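Local coordinates for protein mandelate racemase/muconate lactonizing enzyme (Polaromonas sp., PDB 2OG9) that probably catalyses metal-assisted proton abstraction beside a substrate carboxylate, as mandelate racemase and other members of the enolase superfamily do, at residues 11-16 with 90-95; 23-28 with 338-343; 140-145 with 325-330; 151-156 with 176-181. All blocks are in the same frame, centred on the assembly; numbering follows the deposited sequence.

How the contacts relate
From the N terminus, strand 15-26 serves two contacts, one near each end. Contact 1 holds its start, with residues 11-14, against the turn before helix 95-104 and closes a loop inside the N-terminal capping domain. Contact 2 sets the far end of the strand on loop 338-343, joining that domain's sheet to the barrel domain. Their segments alternate along the chain, so the two loops cross. Contact 3 is nested within contact 2 and joins the linker after helix 138-142 to the end of helix 318-326. Inside it, contact 4 closes the short loop from strand 148-152 through helix 163-175 to strand 181-184. Contacts 1 and 3 both touch the second subunit.

Contact 1 (11-16 with 90-95); sequences PSDRIT and EDPSDI
Ile15 and Pro92 contribute the most surface here, sliding past each other in opposite directions so that Ile15 CG1 comes to 3.9 Å from Pro92 CB. The Ile15 CG1 branch sits beside its own backbone N (chi1 -62°), which also brings CG1 alongside the carbonyl oxygen of Glu90. That oxygen is taken by the Ile15 backbone, with N 2.8 Å from Glu90 O and an N-H...O angle of 160°. The CA-H of Arg14 approaches the same oxygen. Glu90 CB points away from residues 11-16, and its OE2 forms a salt bridge with Lys101. On the other part of the proline ring, Pro92 CG rests 3.6 Å from Asp13 CB.

The arrangement joins the lead-in to the first strand of the capping domain's antiparallel sheet with a type I turn, Asp91 to Asp94, just ahead of helix 95-104. Asp91 begins this turn and also makes an Asx turn, its OD1 accepting from Ser93 N at 3.1 Å. The same OD1 takes the hydroxyl of Ser12, on the syn side and close to the carboxylate plane, with Ser12 OG 2.6 Å from Asp91 OD1. Ser12 N reaches the second oxygen, Asp91 OD2, at 2.6 Å from above that plane. Gripped at both oxygens by one serine, the carboxylate has little freedom to rotate. Asp91 OD2 also meets Lys140 of the second subunit in a salt bridge, a positive charge that probably steadies the ionised form, while Pro11 CB packs 3.2 Å from this oxygen.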
loop_
_atom_site.group_PDB
_atom_site.type_symbol
_atom_site.label_atom_id
_atom_site.label_comp_id
_atom_site.label_asym_id
_atom_site.label_seq_id
_atom_site.Cartn_x
_atom_site.Cartn_y
_atom_site.Cartn_z
ATOM N N PRO A 11 29.232 -19.144 34.971
ATOM C CA PRO A 11 28.066 -18.231 34.910
ATOM C C PRO A 11 28.196 -17.133 35.964
ATOM O O PRO A 11 29.008 -17.248 36.882
ATOM C CB PRO A 11 26.827 -19.079 35.171
ATOM C CG PRO A 11 27.312 -20.472 34.768
ATOM C CD PRO A 11 28.775 -20.520 35.234
ATOM N N SER A 12 27.403 -16.072 35.829
ATOM C CA SER A 12 27.446 -14.976 36.797
ATOM C C SER A 12 27.005 -15.535 38.146
ATOM O O SER A 12 27.516 -15.146 39.197
ATOM C CB SER A 12 26.499 -13.839 36.384
ATOM O OG SER A 12 25.155 -14.102 36.773
ATOM N N ASP A 13 26.052 -16.460 38.094
ATOM C CA ASP A 13 25.503 -17.093 39.285
ATOM C C ASP A 13 24.861 -18.401 38.828
ATOM O O ASP A 13 25.013 -18.804 37.674
ATOM C CB ASP A 13 24.436 -16.189 39.907
ATOM C CG ASP A 13 24.208 -16.475 41.377
ATOM O OD1 ASP A 13 24.571 -17.580 41.844
ATOM O OD2 ASP A 13 23.654 -15.587 42.063
ATOM N N ARG A 14 24.135 -19.055 39.725
ATOM C CA ARG A 14 23.477 -20.305 39.384
ATOM C C ARG A 14 22.241 -20.507 40.258
ATOM O O ARG A 14 22.320 -20.435 41.483
ATOM C CB ARG A 14 24.455 -21.467 39.570
ATOM C CG ARG A 14 23.979 -22.784 39.002
ATOM C CD ARG A 14 23.979 -23.853 40.082
ATOM N NE ARG A 14 25.267 -23.920 40.772
ATOM C CZ ARG A 14 25.463 -24.553 41.924
ATOM N NH1 ARG A 14 24.457 -25.175 42.521
ATOM N NH2 ARG A 14 26.665 -24.552 42.487
ATOM N N ILE A 15 21.101 -20.743 39.616
ATOM C CA ILE A 15 19.840 -20.957 40.319
ATOM C C ILE A 15 19.873 -22.320 41.002
ATOM O O ILE A 15 20.150 -23.332 40.363
ATOM C CB ILE A 15 18.643 -20.916 39.335
ATOM C CG1 ILE A 15 18.562 -19.531 38.678
ATOM C CG2 ILE A 15 17.351 -21.275 40.066
ATOM C CD1 ILE A 15 17.472 -19.393 37.618
ATOM N N THR A 16 19.573 -22.349 42.295
ATOM C CA THR A 16 19.606 -23.603 43.031
ATOM C C THR A 16 18.281 -24.001 43.667
ATOM O O THR A 16 18.072 -25.169 43.985
ATOM C CB THR A 16 20.683 -23.550 44.138
ATOM O OG1 THR A 16 20.437 -22.429 44.993
ATOM C CG2 THR A 16 22.070 -23.406 43.523
ATOM N N GLU A 90 20.756 -22.881 36.045
ATOM C CA GLU A 90 20.913 -21.810 35.063
ATOM C C GLU A 90 21.398 -20.489 35.653
ATOM O O GLU A 90 21.187 -20.201 36.833
ATOM C CB GLU A 90 19.586 -21.567 34.338
ATOM C CG GLU A 90 19.099 -22.722 33.478
ATOM C CD GLU A 90 19.931 -22.907 32.222
ATOM O OE1 GLU A 90 20.586 -21.937 31.788
ATOM O OE2 GLU A 90 19.918 -24.018 31.655
ATOM N N ASP A 91 22.046 -19.691 34.809
ATOM C CA ASP A 91 22.552 -18.379 35.205
ATOM C C ASP A 91 21.340 -17.437 35.235
ATOM O O ASP A 91 20.766 -17.126 34.193
ATOM C CB ASP A 91 23.571 -17.888 34.169
ATOM C CG ASP A 91 24.298 -16.633 34.611
ATOM O OD1 ASP A 91 23.732 -15.876 35.427
ATOM O OD2 ASP A 91 25.428 -16.399 34.132
ATOM N N PRO A 92 20.941 -16.966 36.430
ATOM C CA PRO A 92 19.790 -16.068 36.564
ATOM C C PRO A 92 19.876 -14.743 35.810
ATOM O O PRO A 92 18.849 -14.106 35.559
ATOM C CB PRO A 92 19.686 -15.865 38.077
ATOM C CG PRO A 92 21.128 -15.917 38.505
ATOM C CD PRO A 92 21.633 -17.118 37.725
ATOM N N SER A 93 21.084 -14.325 35.441
ATOM C CA SER A 93 21.253 -13.059 34.729
ATOM C C SER A 93 20.807 -13.107 33.265
ATOM O O SER A 93 20.520 -12.071 32.672
ATOM C CB SER A 93 22.715 -12.598 34.801
ATOM O OG SER A 93 23.046 -12.132 36.104
ATOM N N ASP A 94 20.751 -14.299 32.682
ATOM C CA ASP A 94 20.343 -14.448 31.285
ATOM C C ASP A 94 18.824 -14.596 31.239
ATOM O O ASP A 94 18.283 -15.629 30.826
ATOM C CB ASP A 94 21.034 -15.670 30.673
ATOM C CG ASP A 94 22.540 -15.518 30.631
ATOM O OD1 ASP A 94 23.018 -14.366 30.557
ATOM O OD2 ASP A 94 23.254 -16.544 30.649
ATOM N N ILE A 95 18.147 -13.532 31.662
ATOM C CA ILE A 95 16.698 -13.509 31.758
ATOM C C ILE A 95 15.918 -13.839 30.494
ATOM O O ILE A 95 15.054 -14.719 30.517
ATOM C CB ILE A 95 16.225 -12.148 32.321
ATOM C CG1 ILE A 95 16.957 -11.868 33.641
ATOM C CG2 ILE A 95 14.714 -12.161 32.539
ATOM C CD1 ILE A 95 16.463 -10.630 34.384
#

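Contact 2 (23-28 with 338-343); sequences CYLPLA and EWLEPL
Leu25 reaches from the strand into the bend formed by residues 339-343, and both its methyls are engaged there. With CG opposite the backbone N (chi1 173°), the side chain is carried outward from the strand, and the second torsion (chi2 65°) gives the methyls partly different neighbours. CD2 presses on the turn itself, 3.3 Å from the carbonyl oxygen of Trp339, and meets a methyl of Leu340 more closely than usual van der Waals contact, Leu25 CD2 to Leu340 CD2 being 3.5 Å. These two leucines cross at about a right angle. Leu25 CD1 stays near the same oxygen and also reaches Leu343, 4.1 Å from Leu343 CD2, and brushes the ring of Pro342 at CB.

Leu343 CD2 serves two residues of the strand, since it also lies 3.7 Å from Cys23 SG. Beyond Leu25, Leu27 lays its branched end obliquely against the six-membered part of the Trp339 indole: Leu27 CD2 is 4.0 Å from Trp339 CE3, and Leu27 CD1 stands 4.2 Å from Trp339 CZ3. Strand alternation turns Cys23 and Leu25 this way and Tyr24 away; Leu27, just past the strand, also faces the loop. The receiving segment is compact, a type I turn from Glu338 to Glu341 running into a short 3-10 turn. The two pieces meet mainly through apolar side chains, with the Trp339 carbonyl the one polar group pressed on.

Helix 370-374 closes in beside them, Trp374 touching Cys23, Leu25 and Pro342. Strand 46-56, the antiparallel neighbour of strand 15-26, sends Ile47 onto Trp339 and Ile49 onto Leu343, so the barrel-domain loop rests across two strands of the capping-domain sheet.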
loop_
_atom_site.group_PDB
_atom_site.type_symbol
_atom_site.label_atom_id
_atom_site.label_comp_id
_atom_site.label_asym_id
_atom_site.label_seq_id
_atom_site.Cartn_x
_atom_site.Cartn_y
_atom_site.Cartn_z
ATOM N N CYS A 23 -1.716 -18.521 45.531
ATOM C CA CYS A 23 -2.396 -17.803 46.600
ATOM C C CYS A 23 -3.711 -17.174 46.152
ATOM O O CYS A 23 -3.740 -16.400 45.202
ATOM C CB CYS A 23 -1.444 -16.727 47.127
ATOM S SG CYS A 23 -2.127 -15.629 48.364
ATOM N N TYR A 24 -4.803 -17.504 46.837
ATOM C CA TYR A 24 -6.104 -16.949 46.478
ATOM C C TYR A 24 -6.475 -15.747 47.331
ATOM O O TYR A 24 -6.846 -15.879 48.501
ATOM C CB TYR A 24 -7.182 -18.027 46.564
ATOM C CG TYR A 24 -7.098 -18.996 45.410
ATOM C CD1 TYR A 24 -7.952 -18.881 44.314
ATOM C CD2 TYR A 24 -6.124 -19.994 45.386
ATOM C CE1 TYR A 24 -7.838 -19.736 43.220
ATOM C CE2 TYR A 24 -5.999 -20.854 44.297
ATOM C CZ TYR A 24 -6.861 -20.718 43.221
ATOM O OH TYR A 24 -6.754 -21.576 42.151
ATOM N N LEU A 25 -6.354 -14.575 46.718
ATOM C CA LEU A 25 -6.650 -13.298 47.354
ATOM C C LEU A 25 -8.150 -13.036 47.412
ATOM O O LEU A 25 -8.803 -12.867 46.380
ATOM C CB LEU A 25 -5.972 -12.172 46.569
ATOM C CG LEU A 25 -6.276 -10.730 46.972
ATOM C CD1 LEU A 25 -5.739 -10.469 48.371
ATOM C CD2 LEU A 25 -5.637 -9.775 45.963
ATOM N N PRO A 26 -8.725 -13.009 48.622
ATOM C CA PRO A 26 -10.163 -12.754 48.720
ATOM C C PRO A 26 -10.406 -11.258 48.549
ATOM O O PRO A 26 -9.632 -10.441 49.046
ATOM C CB PRO A 26 -10.498 -13.250 50.123
ATOM C CG PRO A 26 -9.280 -12.879 50.887
ATOM C CD PRO A 26 -8.143 -13.273 49.950
ATOM N N LEU A 27 -11.458 -10.895 47.829
ATOM C CA LEU A 27 -11.753 -9.485 47.625
ATOM C C LEU A 27 -12.790 -9.031 48.644
ATOM O O LEU A 27 -13.811 -9.692 48.838
ATOM C CB LEU A 27 -12.259 -9.249 46.199
ATOM C CG LEU A 27 -11.287 -9.650 45.080
ATOM C CD1 LEU A 27 -11.903 -9.335 43.734
ATOM C CD2 LEU A 27 -9.970 -8.909 45.242
ATOM N N ALA A 28 -12.515 -7.912 49.308
ATOM C CA ALA A 28 -13.426 -7.379 50.316
ATOM C C ALA A 28 -14.766 -7.040 49.683
ATOM O O ALA A 28 -15.801 -7.038 50.349
ATOM C CB ALA A 28 -12.825 -6.135 50.958
ATOM N N GLU A 338 -6.034 -0.576 45.436
ATOM C CA GLU A 338 -5.648 -1.287 46.670
ATOM C C GLU A 338 -5.815 -2.793 46.835
ATOM O O GLU A 338 -5.300 -3.342 47.801
ATOM C CB GLU A 338 -6.347 -0.578 47.849
ATOM C CG GLU A 338 -7.890 -0.738 47.875
ATOM C CD GLU A 338 -8.614 -0.001 46.722
ATOM O OE1 GLU A 338 -8.239 1.148 46.395
ATOM O OE2 GLU A 338 -9.571 -0.565 46.142
ATOM N N TRP A 339 -6.465 -3.480 45.899
ATOM C CA TRP A 339 -6.708 -4.930 46.085
ATOM C C TRP A 339 -5.553 -5.875 46.483
ATOM O O TRP A 339 -5.746 -6.795 47.283
ATOM C CB TRP A 339 -7.380 -5.547 44.846
ATOM C CG TRP A 339 -8.622 -4.856 44.386
ATOM C CD1 TRP A 339 -9.177 -3.728 44.910
ATOM C CD2 TRP A 339 -9.425 -5.212 43.252
ATOM N NE1 TRP A 339 -10.274 -3.352 44.172
ATOM C CE2 TRP A 339 -10.449 -4.245 43.149
ATOM C CE3 TRP A 339 -9.374 -6.250 42.310
ATOM C CZ2 TRP A 339 -11.417 -4.284 42.141
ATOM C CZ3 TRP A 339 -10.336 -6.291 41.308
ATOM C CH2 TRP A 339 -11.346 -5.311 41.232
ATOM N N LEU A 340 -4.371 -5.666 45.910
ATOM C CA LEU A 340 -3.249 -6.543 46.199
ATOM C C LEU A 340 -2.463 -6.256 47.476
ATOM O O LEU A 340 -1.673 -7.091 47.904
ATOM C CB LEU A 340 -2.274 -6.547 45.023
ATOM C CG LEU A 340 -2.854 -6.781 43.627
ATOM C CD1 LEU A 340 -1.697 -7.000 42.652
ATOM C CD2 LEU A 340 -3.777 -7.992 43.627
ATOM N N GLU A 341 -2.667 -5.090 48.081
ATOM C CA GLU A 341 -1.923 -4.711 49.285
ATOM C C GLU A 341 -1.769 -5.772 50.385
ATOM O O GLU A 341 -0.689 -5.916 50.946
ATOM C CB GLU A 341 -2.515 -3.429 49.885
ATOM C CG GLU A 341 -2.437 -2.238 48.938
ATOM C CD GLU A 341 -2.857 -0.931 49.590
ATOM O OE1 GLU A 341 -3.840 -0.936 50.362
ATOM O OE2 GLU A 341 -2.211 0.103 49.316
ATOM N N PRO A 342 -2.838 -6.524 50.707
ATOM C CA PRO A 342 -2.752 -7.553 51.754
ATOM C C PRO A 342 -1.672 -8.616 51.525
ATOM O O PRO A 342 -1.241 -9.280 52.465
ATOM C CB PRO A 342 -4.150 -8.173 51.747
ATOM C CG PRO A 342 -5.016 -7.055 51.316
ATOM C CD PRO A 342 -4.216 -6.424 50.200
ATOM N N LEU A 343 -1.243 -8.775 50.280
ATOM C CA LEU A 343 -0.236 -9.777 49.938
ATOM C C LEU A 343 1.185 -9.369 50.289
ATOM O O LEU A 343 2.062 -10.221 50.423
ATOM C CB LEU A 343 -0.278 -10.073 48.435
ATOM C CG LEU A 343 -1.567 -10.575 47.785
ATOM C CD1 LEU A 343 -1.382 -10.590 46.272
ATOM C CD2 LEU A 343 -1.912 -11.967 48.299
#

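Contact 3 (140-145 with 325-330); sequences KLLGSY and AAAYPR
Tyr145 lays one face of its ring over Pro329, whose CA sits nearly above the ring centre, 3.7 Å from the centroid and 12° off the normal, a CH-pi contact. The site lies where the segment after helix 138-142, which leads from the capping domain to the first strand of the barrel domain, runs past the C-terminal end of helix 318-326. Tyr145 CG points opposite its carbonyl carbon (chi1 -81°), which turns the ring toward residues 327-329. Its edge is presented to the Ala327 carbonyl, with Tyr145 CD2 3.5 Å from Ala327 O in the ring plane, while Pro329 CG lies 3.9 Å from Tyr145 CE2, the two side chains set at a slant.

The backbone holds the base of this side chain: Tyr145 N gives a nearly straight hydrogen bond, 2.8 Å long, to Ala326 O at the helix end. A serine here would probably leave Pro329 CA without the ring that covers it, opening a gap there and beside the Ala327 carbonyl. Tyr145 also packs on Ala96 of the second subunit, and Ser144 OG bonds Asp94 of that subunit.

Gly143, the first residue beyond helix 138-142, has positive phi and turns the chain. On this side Ala327 fits its methyl against the turn, Ala327 CB lying 4.1 Å from Leu142 CB and 3.4 Å from Gly143 O.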
loop_
_atom_site.group_PDB
_atom_site.type_symbol
_atom_site.label_atom_id
_atom_site.label_comp_id
_atom_site.label_asym_id
_atom_site.label_seq_id
_atom_site.Cartn_x
_atom_site.Cartn_y
_atom_site.Cartn_z
ATOM N N LYS A 140 15.318 1.952 38.621
ATOM C CA LYS A 140 16.664 2.452 38.401
ATOM C C LYS A 140 17.518 1.460 37.617
ATOM O O LYS A 140 18.427 1.863 36.893
ATOM C CB LYS A 140 17.330 2.800 39.739
ATOM C CG LYS A 140 16.718 4.032 40.422
ATOM C CD LYS A 140 16.986 5.317 39.626
ATOM C CE LYS A 140 16.277 6.524 40.257
ATOM N NZ LYS A 140 16.657 7.827 39.620
ATOM N N LEU A 141 17.238 0.168 37.752
ATOM C CA LEU A 141 18.005 -0.822 37.004
ATOM C C LEU A 141 17.708 -0.618 35.519
ATOM O O LEU A 141 18.607 -0.611 34.680
ATOM C CB LEU A 141 17.612 -2.243 37.410
ATOM C CG LEU A 141 18.215 -3.362 36.552
ATOM C CD1 LEU A 141 19.722 -3.407 36.734
ATOM C CD2 LEU A 141 17.592 -4.697 36.952
ATOM N N LEU A 142 16.436 -0.436 35.205
ATOM C CA LEU A 142 16.016 -0.222 33.824
ATOM C C LEU A 142 16.416 1.169 33.357
ATOM O O LEU A 142 16.697 1.378 32.178
ATOM C CB LEU A 142 14.500 -0.360 33.712
ATOM C CG LEU A 142 13.883 -1.721 34.025
ATOM C CD1 LEU A 142 12.369 -1.605 33.939
ATOM C CD2 LEU A 142 14.407 -2.761 33.041
ATOM N N GLY A 143 16.450 2.110 34.300
ATOM C CA GLY A 143 16.773 3.490 33.990
ATOM C C GLY A 143 15.444 4.224 33.972
ATOM O O GLY A 143 14.560 3.866 33.199
ATOM N N SER A 144 15.277 5.239 34.813
ATOM C CA SER A 144 14.001 5.945 34.845
ATOM C C SER A 144 14.030 7.344 34.249
ATOM O O SER A 144 15.090 7.926 34.042
ATOM C CB SER A 144 13.475 6.018 36.283
ATOM O OG SER A 144 14.290 6.858 37.073
ATOM N N TYR A 145 12.843 7.868 33.964
ATOM C CA TYR A 145 12.686 9.206 33.407
ATOM C C TYR A 145 12.019 10.112 34.428
ATOM O O TYR A 145 11.984 11.336 34.263
ATOM C CB TYR A 145 11.814 9.151 32.155
ATOM C CG TYR A 145 12.550 8.728 30.913
ATOM C CD1 TYR A 145 13.211 9.664 30.124
ATOM C CD2 TYR A 145 12.584 7.388 30.520
ATOM C CE1 TYR A 145 13.884 9.282 28.968
ATOM C CE2 TYR A 145 13.259 6.998 29.365
ATOM C CZ TYR A 145 13.903 7.955 28.596
ATOM O OH TYR A 145 14.552 7.586 27.442
ATOM N N ALA A 325 6.501 1.898 34.337
ATOM C CA ALA A 325 6.034 3.189 33.843
ATOM C C ALA A 325 7.103 4.265 34.022
ATOM O O ALA A 325 7.243 5.162 33.189
ATOM C CB ALA A 325 4.756 3.600 34.572
ATOM N N ALA A 326 7.861 4.179 35.108
ATOM C CA ALA A 326 8.905 5.162 35.368
ATOM C C ALA A 326 9.973 5.123 34.276
ATOM O O ALA A 326 10.628 6.126 33.997
ATOM C CB ALA A 326 9.546 4.896 36.729
ATOM N N ALA A 327 10.140 3.959 33.662
ATOM C CA ALA A 327 11.139 3.769 32.616
ATOM C C ALA A 327 10.691 4.147 31.200
ATOM O O ALA A 327 11.491 4.078 30.272
ATOM C CB ALA A 327 11.623 2.309 32.633
ATOM N N TYR A 328 9.433 4.544 31.026
ATOM C CA TYR A 328 8.937 4.920 29.693
ATOM C C TYR A 328 9.263 6.391 29.419
ATOM O O TYR A 328 9.068 7.244 30.281
ATOM C CB TYR A 328 7.424 4.692 29.610
ATOM C CG TYR A 328 6.880 4.639 28.196
ATOM C CD1 TYR A 328 7.184 3.569 27.350
ATOM C CD2 TYR A 328 6.058 5.654 27.704
ATOM C CE1 TYR A 328 6.680 3.512 26.042
ATOM C CE2 TYR A 328 5.552 5.606 26.402
ATOM C CZ TYR A 328 5.870 4.533 25.579
ATOM O OH TYR A 328 5.384 4.496 24.287
ATOM N N PRO A 329 9.753 6.707 28.207
ATOM C CA PRO A 329 10.121 8.072 27.806
ATOM C C PRO A 329 9.044 9.142 27.976
ATOM O O PRO A 329 9.334 10.248 28.433
ATOM C CB PRO A 329 10.530 7.905 26.340
ATOM C CG PRO A 329 11.011 6.475 26.276
ATOM C CD PRO A 329 9.978 5.760 27.099
ATOM N N ARG A 330 7.808 8.827 27.601
ATOM C CA ARG A 330 6.716 9.795 27.709
ATOM C C ARG A 330 5.868 9.591 28.961
ATOM O O ARG A 330 5.679 8.465 29.410
ATOM C CB ARG A 330 5.828 9.726 26.464
ATOM C CG ARG A 330 6.466 10.319 25.214
ATOM C CD ARG A 330 5.519 10.229 24.029
ATOM N NE ARG A 330 5.504 8.898 23.435
ATOM C CZ ARG A 330 6.488 8.406 22.688
ATOM N NH1 ARG A 330 7.565 9.137 22.444
ATOM N NH2 ARG A 330 6.393 7.186 22.177
#

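Contact 4 (151-156 with 176-181); sequences CYNTSG and RGIGGI
Asn153 N donates to Gly180 O across 2.9 Å, meeting the oxygen from above the carbonyl plane with an N-H...O angle of 156°. A weak bond runs the other way, Gly179 N to Cys151 O at 3.0 Å, badly bent. The CA-H of Ile181 adds to this pairing, its CA 3.2 Å from Asn153 O, and Asn153 and Ile181 form a single beta bridge. The bridge lies where the two parallel strands of a beta-alpha-beta unit come together, strand 148-152 having just ended and strand 181-184 just beginning, with helix 163-175 as the crossover between them. A Schellman motif at Gly177 ends that helix. At Gly179 a CB would clash with Cys151 O, and at Gly180 it would crowd Tyr152 CB.

With CG between the backbone N and carbonyl carbon (chi1 82°), the carboxamide of Asn153 crosses Ile178 at about a right angle, OD1 3.6 Å from Ile178 CG2, and runs alongside Ile181, whose CD1 comes to 3.3 Å from Asn153 OD1. Its ND2 bonds Ser173 OG on the crossover helix. An alanine here would remove the carboxamide, probably costing Ser173 one of its hydrogen bonds and opening a gap between Ile178 and Ile181. Farther out, Ser155 OG, also bonded to Ser173, packs 3.5 Å from Ile181 CD1, and Cys151 SG brushes Ile178 CD1 at 4.3 Å.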
loop_
_atom_site.group_PDB
_atom_site.type_symbol
_atom_site.label_atom_id
_atom_site.label_comp_id
_atom_site.label_asym_id
_atom_site.label_seq_id
_atom_site.Cartn_x
_atom_site.Cartn_y
_atom_site.Cartn_z
ATOM N N CYS A 151 -1.165 9.227 38.562
ATOM C CA CYS A 151 -2.035 8.125 38.937
ATOM C C CYS A 151 -3.498 8.546 38.936
ATOM O O CYS A 151 -3.822 9.737 38.982
ATOM C CB CYS A 151 -1.663 7.583 40.325
ATOM S SG CYS A 151 -1.947 8.738 41.705
ATOM N N TYR A 152 -4.375 7.547 38.892
ATOM C CA TYR A 152 -5.812 7.765 38.884
ATOM C C TYR A 152 -6.451 6.559 39.546
ATOM O O TYR A 152 -5.800 5.525 39.719
ATOM C CB TYR A 152 -6.313 7.883 37.444
ATOM C CG TYR A 152 -6.127 6.619 36.620
ATOM C CD1 TYR A 152 -7.164 5.703 36.468
ATOM C CD2 TYR A 152 -4.909 6.342 36.002
ATOM C CE1 TYR A 152 -6.997 4.536 35.717
ATOM C CE2 TYR A 152 -4.729 5.175 35.248
ATOM C CZ TYR A 152 -5.776 4.281 35.112
ATOM O OH TYR A 152 -5.601 3.124 34.382
ATOM N N ASN A 153 -7.717 6.689 39.924
ATOM C CA ASN A 153 -8.433 5.585 40.541
ATOM C C ASN A 153 -9.924 5.668 40.218
ATOM O O ASN A 153 -10.387 6.655 39.640
ATOM C CB ASN A 153 -8.183 5.568 42.062
ATOM C CG ASN A 153 -9.073 6.532 42.838
ATOM O OD1 ASN A 153 -9.642 7.476 42.289
ATOM N ND2 ASN A 153 -9.180 6.298 44.145
ATOM N N THR A 154 -10.666 4.625 40.574
ATOM C CA THR A 154 -12.106 4.573 40.325
ATOM C C THR A 154 -12.848 4.997 41.585
ATOM O O THR A 154 -14.064 5.206 41.566
ATOM C CB THR A 154 -12.562 3.146 39.975
ATOM O OG1 THR A 154 -12.427 2.309 41.134
ATOM C CG2 THR A 154 -11.710 2.573 38.849
ATOM N N SER A 155 -12.102 5.118 42.680
ATOM C CA SER A 155 -12.673 5.494 43.969
ATOM C C SER A 155 -13.747 4.483 44.363
ATOM O O SER A 155 -14.792 4.847 44.911
ATOM C CB SER A 155 -13.272 6.898 43.902
ATOM O OG SER A 155 -12.262 7.875 43.723
ATOM N N GLY A 156 -13.478 3.213 44.066
ATOM C CA GLY A 156 -14.410 2.147 44.389
ATOM C C GLY A 156 -15.748 2.280 43.688
ATOM O O GLY A 156 -16.774 1.826 44.199
ATOM N N ARG A 176 -6.940 12.916 48.897
ATOM C CA ARG A 176 -5.869 12.058 49.389
ATOM C C ARG A 176 -4.674 12.066 48.431
ATOM O O ARG A 176 -3.649 11.443 48.702
ATOM C CB ARG A 176 -6.373 10.625 49.592
ATOM C CG ARG A 176 -6.796 9.936 48.317
ATOM C CD ARG A 176 -7.366 8.543 48.561
ATOM N NE ARG A 176 -6.375 7.605 49.080
ATOM C CZ ARG A 176 -6.531 6.286 49.079
ATOM N NH1 ARG A 176 -7.638 5.748 48.582
ATOM N NH2 ARG A 176 -5.582 5.503 49.576
ATOM N N GLY A 177 -4.808 12.764 47.307
ATOM C CA GLY A 177 -3.700 12.843 46.371
ATOM C C GLY A 177 -3.829 12.171 45.014
ATOM O O GLY A 177 -2.901 12.254 44.210
ATOM N N ILE A 178 -4.953 11.509 44.747
ATOM C CA ILE A 178 -5.141 10.845 43.457
ATOM C C ILE A 178 -5.147 11.893 42.348
ATOM O O ILE A 178 -5.674 12.989 42.526
ATOM C CB ILE A 178 -6.460 10.037 43.426
ATOM C CG1 ILE A 178 -6.397 8.895 44.446
ATOM C CG2 ILE A 178 -6.688 9.451 42.037
ATOM C CD1 ILE A 178 -5.356 7.824 44.125
ATOM N N GLY A 179 -4.562 11.555 41.202
ATOM C CA GLY A 179 -4.490 12.509 40.105
ATOM C C GLY A 179 -5.560 12.433 39.031
ATOM O O GLY A 179 -5.535 13.216 38.083
ATOM N N GLY A 180 -6.497 11.503 39.170
ATOM C CA GLY A 180 -7.552 11.369 38.182
ATOM C C GLY A 180 -8.580 10.334 38.586
ATOM O O GLY A 180 -8.329 9.518 39.475
ATOM N N ILE A 181 -9.732 10.358 37.917
ATOM C CA ILE A 181 -10.826 9.434 38.208
ATOM C C ILE A 181 -11.289 8.660 36.971
ATOM O O ILE A 181 -11.617 9.257 35.950
ATOM C CB ILE A 181 -12.060 10.204 38.761
ATOM C CG1 ILE A 181 -11.682 10.976 40.029
ATOM C CG2 ILE A 181 -13.202 9.243 39.020
ATOM C CD1 ILE A 181 -11.264 10.100 41.194
#